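Local coordinates for molybdopterin-guanine dinucleotide biosynthesis protein A (MobA) (Archaeoglobus fulgidus, PDB 3NGW), which probably acts as a GTP-binding nucleotidyltransferase in molybdenum cofactor biosynthesis, attaching the guanosine nucleotide to molybdopterin, at residues Ala128-Ser133 and Val151-Leu156; Phe177-Pro182 and Lys186-Ile191. All blocks are in the same frame, centred on the assembly; numbering follows the deposited sequence.

Contact 1: residues Ala128-Ser133 and Val151-Leu156; sequences AYYAES and VPLERL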
loop_
_atom_site.group_PDB
_atom_site.type_symbol
_atom_site.label_atom_id
_atom_site.label_comp_id
_atom_site.label_asym_id
_atom_site.label_seq_id
_atom_site.Cartn_x
_atom_site.Cartn_y
_atom_site.Cartn_z
ATOM N N ALA A 128 -0.225 -5.490 -3.213
ATOM C CA ALA A 128 -0.080 -6.944 -3.235
ATOM C C ALA A 128 -0.118 -7.604 -1.856
ATOM O O ALA A 128 -0.112 -6.941 -0.822
ATOM C CB ALA A 128 1.219 -7.312 -3.936
ATOM N N TYR A 129 -0.153 -8.931 -1.879
ATOM C CA TYR A 129 -0.178 -9.756 -0.682
ATOM C C TYR A 129 1.247 -10.118 -0.252
ATOM O O TYR A 129 2.090 -10.469 -1.083
ATOM C CB TYR A 129 -0.960 -11.042 -0.970
ATOM C CG TYR A 129 -0.747 -12.132 0.056
ATOM C CD1 TYR A 129 -1.476 -12.163 1.249
ATOM C CD2 TYR A 129 0.246 -13.092 -0.130
ATOM C CE1 TYR A 129 -1.205 -13.129 2.234
ATOM C CE2 TYR A 129 0.519 -14.045 0.842
ATOM C CZ TYR A 129 -0.203 -14.058 2.014
ATOM O OH TYR A 129 0.117 -15.003 2.960
ATOM N N TYR A 130 1.512 -10.014 1.047
ATOM C CA TYR A 130 2.815 -10.367 1.604
ATOM C C TYR A 130 2.548 -11.243 2.822
ATOM O O TYR A 130 1.678 -10.934 3.634
ATOM C CB TYR A 130 3.617 -9.117 2.039
ATOM C CG TYR A 130 4.121 -8.234 0.902
ATOM C CD1 TYR A 130 3.312 -7.246 0.338
ATOM C CD2 TYR A 130 5.395 -8.420 0.359
ATOM C CE1 TYR A 130 3.759 -6.469 -0.741
ATOM C CE2 TYR A 130 5.842 -7.651 -0.719
ATOM C CZ TYR A 130 5.021 -6.684 -1.262
ATOM O OH TYR A 130 5.455 -5.953 -2.345
ATOM N N ALA A 131 3.277 -12.347 2.926
ATOM C CA ALA A 131 3.134 -13.251 4.057
ATOM C C ALA A 131 4.258 -12.918 5.027
ATOM O O ALA A 131 5.241 -12.286 4.645
ATOM C CB ALA A 131 3.248 -14.701 3.597
ATOM N N GLU A 132 4.107 -13.338 6.278
ATOM C CA GLU A 132 5.110 -13.096 7.311
ATOM C C GLU A 132 6.475 -13.655 6.935
ATOM O O GLU A 132 7.515 -13.108 7.315
ATOM C CB GLU A 132 4.657 -13.740 8.619
ATOM C CG GLU A 132 5.659 -13.645 9.747
ATOM C CD GLU A 132 5.124 -14.224 11.043
ATOM O OE1 GLU A 132 4.210 -13.609 11.637
ATOM O OE2 GLU A 132 5.602 -15.306 11.463
ATOM N N SER A 133 6.464 -14.751 6.188
ATOM C CA SER A 133 7.693 -15.424 5.780
ATOM C C SER A 133 8.609 -14.574 4.895
ATOM O O SER A 133 9.781 -14.910 4.707
ATOM C CB SER A 133 7.343 -16.731 5.074
ATOM O OG SER A 133 6.398 -16.524 4.033
ATOM N N VAL A 151 14.917 -6.076 -5.266
ATOM C CA VAL A 151 16.074 -6.830 -4.808
ATOM C C VAL A 151 15.721 -7.950 -3.835
ATOM O O VAL A 151 16.070 -9.102 -4.066
ATOM C CB VAL A 151 17.109 -5.894 -4.156
ATOM C CG1 VAL A 151 18.267 -6.704 -3.594
ATOM C CG2 VAL A 151 17.606 -4.895 -5.189
ATOM N N PRO A 152 15.036 -7.627 -2.722
ATOM C CA PRO A 152 14.708 -8.717 -1.798
ATOM C C PRO A 152 13.651 -9.681 -2.344
ATOM O O PRO A 152 13.603 -10.848 -1.949
ATOM C CB PRO A 152 14.270 -7.982 -0.531
ATOM C CG PRO A 152 13.814 -6.648 -1.029
ATOM C CD PRO A 152 14.760 -6.308 -2.121
ATOM N N LEU A 153 12.821 -9.204 -3.267
ATOM C CA LEU A 153 11.789 -10.054 -3.853
ATOM C C LEU A 153 12.396 -11.194 -4.672
ATOM O O LEU A 153 11.784 -12.253 -4.826
ATOM C CB LEU A 153 10.840 -9.227 -4.731
ATOM C CG LEU A 153 9.882 -8.316 -3.956
ATOM C CD1 LEU A 153 9.004 -7.532 -4.906
ATOM C CD2 LEU A 153 9.042 -9.171 -3.014
ATOM N N GLU A 154 13.601 -10.978 -5.192
ATOM C CA GLU A 154 14.275 -11.996 -5.988
ATOM C C GLU A 154 14.753 -13.153 -5.125
ATOM O O GLU A 154 14.921 -14.268 -5.614
ATOM C CB GLU A 154 15.452 -11.383 -6.748
ATOM C CG GLU A 154 15.042 -10.654 -8.022
ATOM C CD GLU A 154 16.188 -9.890 -8.658
ATOM O OE1 GLU A 154 16.016 -9.402 -9.799
ATOM O OE2 GLU A 154 17.255 -9.771 -8.012
ATOM N N ARG A 155 14.965 -12.883 -3.841
ATOM C CA ARG A 155 15.405 -13.913 -2.906
ATOM C C ARG A 155 14.227 -14.600 -2.208
ATOM O O ARG A 155 14.424 -15.408 -1.303
ATOM C CB ARG A 155 16.327 -13.311 -1.846
ATOM C CG ARG A 155 17.778 -13.146 -2.261
ATOM C CD ARG A 155 18.603 -12.736 -1.048
ATOM N NE ARG A 155 20.019 -13.080 -1.152
ATOM C CZ ARG A 155 20.868 -12.548 -2.028
ATOM N NH1 ARG A 155 20.447 -11.635 -2.895
ATOM N NH2 ARG A 155 22.144 -12.922 -2.027
ATOM N N LEU A 156 13.007 -14.282 -2.634
ATOM C CA LEU A 156 11.804 -14.863 -2.039
ATOM C C LEU A 156 10.963 -15.610 -3.066
ATOM O O LEU A 156 11.111 -15.405 -4.266
ATOM C CB LEU A 156 10.944 -13.761 -1.411
ATOM C CG LEU A 156 11.554 -12.943 -0.275
ATOM C CD1 LEU A 156 10.662 -11.756 0.040
ATOM C CD2 LEU A 156 11.745 -13.821 0.947
#

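Contact 2: residues Phe177-Pro182 and Lys186-Ile191; sequences FNINTP and KRAEEI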
loop_
_atom_site.group_PDB
_atom_site.type_symbol
_atom_site.label_atom_id
_atom_site.label_comp_id
_atom_site.label_asym_id
_atom_site.label_seq_id
_atom_site.Cartn_x
_atom_site.Cartn_y
_atom_site.Cartn_z
ATOM N N PHE A 177 -4.311 3.005 -10.366
ATOM C CA PHE A 177 -4.045 4.399 -10.659
ATOM C C PHE A 177 -3.304 5.051 -9.495
ATOM O O PHE A 177 -3.778 5.054 -8.360
ATOM C CB PHE A 177 -5.368 5.108 -10.940
ATOM C CG PHE A 177 -5.246 6.589 -11.091
ATOM C CD1 PHE A 177 -5.522 7.433 -10.026
ATOM C CD2 PHE A 177 -4.837 7.143 -12.292
ATOM C CE1 PHE A 177 -5.391 8.809 -10.159
ATOM C CE2 PHE A 177 -4.706 8.515 -12.429
ATOM C CZ PHE A 177 -4.983 9.349 -11.364
ATOM N N ASN A 178 -2.129 5.600 -9.782
ATOM C CA ASN A 178 -1.329 6.247 -8.755
ATOM C C ASN A 178 -1.343 7.757 -8.900
ATOM O O ASN A 178 -1.474 8.280 -10.005
ATOM C CB ASN A 178 0.121 5.751 -8.834
ATOM C CG ASN A 178 0.330 4.415 -8.132
ATOM O OD1 ASN A 178 0.689 4.370 -6.955
ATOM N ND2 ASN A 178 0.098 3.325 -8.850
ATOM N N ILE A 179 -1.214 8.453 -7.776
ATOM C CA ILE A 179 -1.156 9.907 -7.782
ATOM C C ILE A 179 0.220 10.345 -7.302
ATOM O O ILE A 179 0.513 10.274 -6.108
ATOM C CB ILE A 179 -2.178 10.537 -6.837
ATOM C CG1 ILE A 179 -3.596 10.179 -7.275
ATOM C CG2 ILE A 179 -1.980 12.049 -6.809
ATOM C CD1 ILE A 179 -4.673 10.827 -6.421
ATOM N N ASN A 180 1.066 10.800 -8.223
ATOM C CA ASN A 180 2.411 11.241 -7.851
ATOM C C ASN A 180 2.788 12.616 -8.399
ATOM O O ASN A 180 3.573 13.334 -7.782
ATOM C CB ASN A 180 3.461 10.232 -8.332
ATOM C CG ASN A 180 3.243 8.837 -7.770
ATOM O OD1 ASN A 180 2.277 8.156 -8.119
ATOM N ND2 ASN A 180 4.143 8.403 -6.890
ATOM N N THR A 181 2.234 12.979 -9.553
ATOM C CA THR A 181 2.563 14.251 -10.191
ATOM C C THR A 181 1.368 15.133 -10.568
ATOM O O THR A 181 0.233 14.685 -10.576
ATOM C CB THR A 181 3.372 14.001 -11.461
ATOM O OG1 THR A 181 2.664 13.076 -12.292
ATOM C CG2 THR A 181 4.716 13.433 -11.128
ATOM N N PRO A 182 1.625 16.407 -10.905
ATOM C CA PRO A 182 0.554 17.340 -11.281
ATOM C C PRO A 182 -0.477 16.784 -12.261
ATOM O O PRO A 182 -1.675 17.004 -12.084
ATOM C CB PRO A 182 1.320 18.526 -11.850
ATOM C CG PRO A 182 2.555 18.548 -10.974
ATOM C CD PRO A 182 2.939 17.076 -10.949
ATOM N N LYS A 186 -4.938 16.184 -11.750
ATOM C CA LYS A 186 -5.897 16.616 -12.752
ATOM C C LYS A 186 -6.764 15.445 -13.165
ATOM O O LYS A 186 -7.979 15.576 -13.241
ATOM C CB LYS A 186 -5.173 17.177 -13.973
ATOM C CG LYS A 186 -6.074 17.834 -15.009
ATOM C CD LYS A 186 -5.225 18.471 -16.116
ATOM C CE LYS A 186 -6.054 19.219 -17.150
ATOM N NZ LYS A 186 -6.909 18.313 -17.950
ATOM N N ARG A 187 -6.145 14.296 -13.431
ATOM C CA ARG A 187 -6.915 13.121 -13.836
ATOM C C ARG A 187 -7.701 12.563 -12.653
ATOM O O ARG A 187 -8.890 12.264 -12.777
ATOM C CB ARG A 187 -6.003 12.027 -14.406
ATOM C CG ARG A 187 -6.606 11.331 -15.627
ATOM C CD ARG A 187 -6.670 9.809 -15.502
ATOM N NE ARG A 187 -5.358 9.167 -15.559
ATOM C CZ ARG A 187 -5.172 7.848 -15.628
ATOM N NH1 ARG A 187 -3.942 7.345 -15.668
ATOM N NH2 ARG A 187 -6.217 7.027 -15.667
ATOM N N ALA A 188 -7.028 12.425 -11.513
ATOM C CA ALA A 188 -7.655 11.915 -10.298
ATOM C C ALA A 188 -8.963 12.649 -10.049
ATOM O O ALA A 188 -9.970 12.035 -9.706
ATOM C CB ALA A 188 -6.726 12.091 -9.112
ATOM N N GLU A 189 -8.940 13.964 -10.230
ATOM C CA GLU A 189 -10.130 14.782 -10.044
ATOM C C GLU A 189 -11.238 14.361 -10.993
ATOM O O GLU A 189 -12.373 14.196 -10.568
ATOM C CB GLU A 189 -9.817 16.259 -10.278
ATOM C CG GLU A 189 -9.534 17.060 -9.022
ATOM C CD GLU A 189 -10.702 17.058 -8.046
ATOM O OE1 GLU A 189 -11.855 17.288 -8.474
ATOM O OE2 GLU A 189 -10.463 16.844 -6.842
ATOM N N GLU A 190 -10.914 14.184 -12.271
ATOM C CA GLU A 190 -11.923 13.792 -13.256
ATOM C C GLU A 190 -12.543 12.448 -12.893
ATOM O O GLU A 190 -13.743 12.246 -13.050
ATOM C CB GLU A 190 -11.306 13.692 -14.657
ATOM C CG GLU A 190 -10.346 14.818 -15.032
ATOM C CD GLU A 190 -9.772 14.673 -16.450
ATOM O OE1 GLU A 190 -9.491 13.526 -16.879
ATOM O OE2 GLU A 190 -9.585 15.714 -17.126
ATOM N N ILE A 191 -11.712 11.532 -12.411
ATOM C CA ILE A 191 -12.167 10.202 -12.030
ATOM C C ILE A 191 -13.125 10.250 -10.842
ATOM O O ILE A 191 -14.223 9.696 -10.911
ATOM C CB ILE A 191 -10.964 9.283 -11.690
ATOM C CG1 ILE A 191 -10.131 9.049 -12.953
ATOM C CG2 ILE A 191 -11.446 7.961 -11.122
ATOM C CD1 ILE A 191 -8.861 8.272 -12.716
#

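Contact 1: residues Ala128-Ser133 and Val151-Leu156
Tyr130 and Leu153 meet at a single methyl: CE2 of the Tyr130 ring lies 4.2 Å from Leu153 CD2, which comes in at the ring edge, close to its plane. The backbones stay well apart, Tyr130 CA and Leu153 CA being 10.5 Å from each other, and two long side chains span the interval. Tyr130 can be followed outward. Its CB leaves the strand without facing the helix, but chi1 of -70° turns CG away from its own carbonyl carbon and carries the ring across. CD2 is still remote from the helix, at 5.0 Å from Leu153 CD2; CE2 makes the contact; beyond it, OH is bonded to the carbonyl oxygen of Pro125, which gives this buried polar tip a partner and ties down the end of the ring. Ala115 and Val88, from the two flanking strands, also touch this side chain. A looser second contact lies nearer the surface, where Leu156 CD2 stands 4.4 Å from Ser133 O, while Ser133 OG bonds to Asp114. Only 99 Å² is buried between the segments in all, so the link is slight and apolar. It joins strand 129-130, antiparallel to both neighbours 86-90 and 115-119, to helix 150-154 covering one face of the sheet, an arrangement typical of the alpha/beta GT-A nucleotidyltransferase fold, with its strand order 3-2-1-4-6-5-7.

Contact 2: residues Phe177-Pro182 and Lys186-Ile191
Ile179 and Ala188 bring their CA atoms to 7.3 Å where the loop 177-181 leads into helix 182-194 and the helix climbs back beside it. This is the N-terminal start of helix 182-194, with Thr181 at the N-cap position. The helical start shows in the bond from Lys186 N to Pro182 O, weak at 3.4 Å. Asp184 OD2 accepts the N-H groups of both Asn180 and Thr181, fixing the bend from inside the first turn.

Phe177 carries most of the contact. With CG anti to the backbone N (chi1 173°), its ring reaches the helix and is met from three directions. Ile191 CD1 sits over the middle of one face, 4.0 Å from the centroid and 4° off the normal, a CH-pi contact. Ala188 CB comes to the ring edge, 3.7 Å from CE1. Arg187, its chain bent at chi2 and chi3, slides past in the opposite sense and lays a guanidinium face over CE2, with Arg187 CZ 3.3 Å from Phe177 CE2. The two planes are 72° apart, so the ring presents its rim to the guanidinium and the groups are not stacked. Exchanging Phe177 for an alanine would probably leave Ile191 CD1 without an aromatic face to rest on and the guanidinium of Arg187 freer to turn. Beside the ring, Ile179 extends CD1 to the same Ala188 methyl, CD1 and CB lying 3.6 Å apart.

How the contacts relate
Contact 1 and contact 2 lie on opposite sides of the chain's centre, their own centres 29 Å apart and their nearest atoms about 10 Å apart. They follow in series: 128-133 with 151-156 closes before 177-182 with 186-191 opens. Contact 1 belongs to the central sheet and a covering helix; contact 2 fixes the C-terminal helix against its lead-in loop. Each has a bound calcium ion in the vicinity, about 9 Å from the Ser133 side chain and about 6 Å from that of Phe177. Contact 2 also adjoins a known metal ligand: the side chain of Asp184, which binds calcium in a structure of this protein but not in this chain, is about 4 Å from that of Ile179.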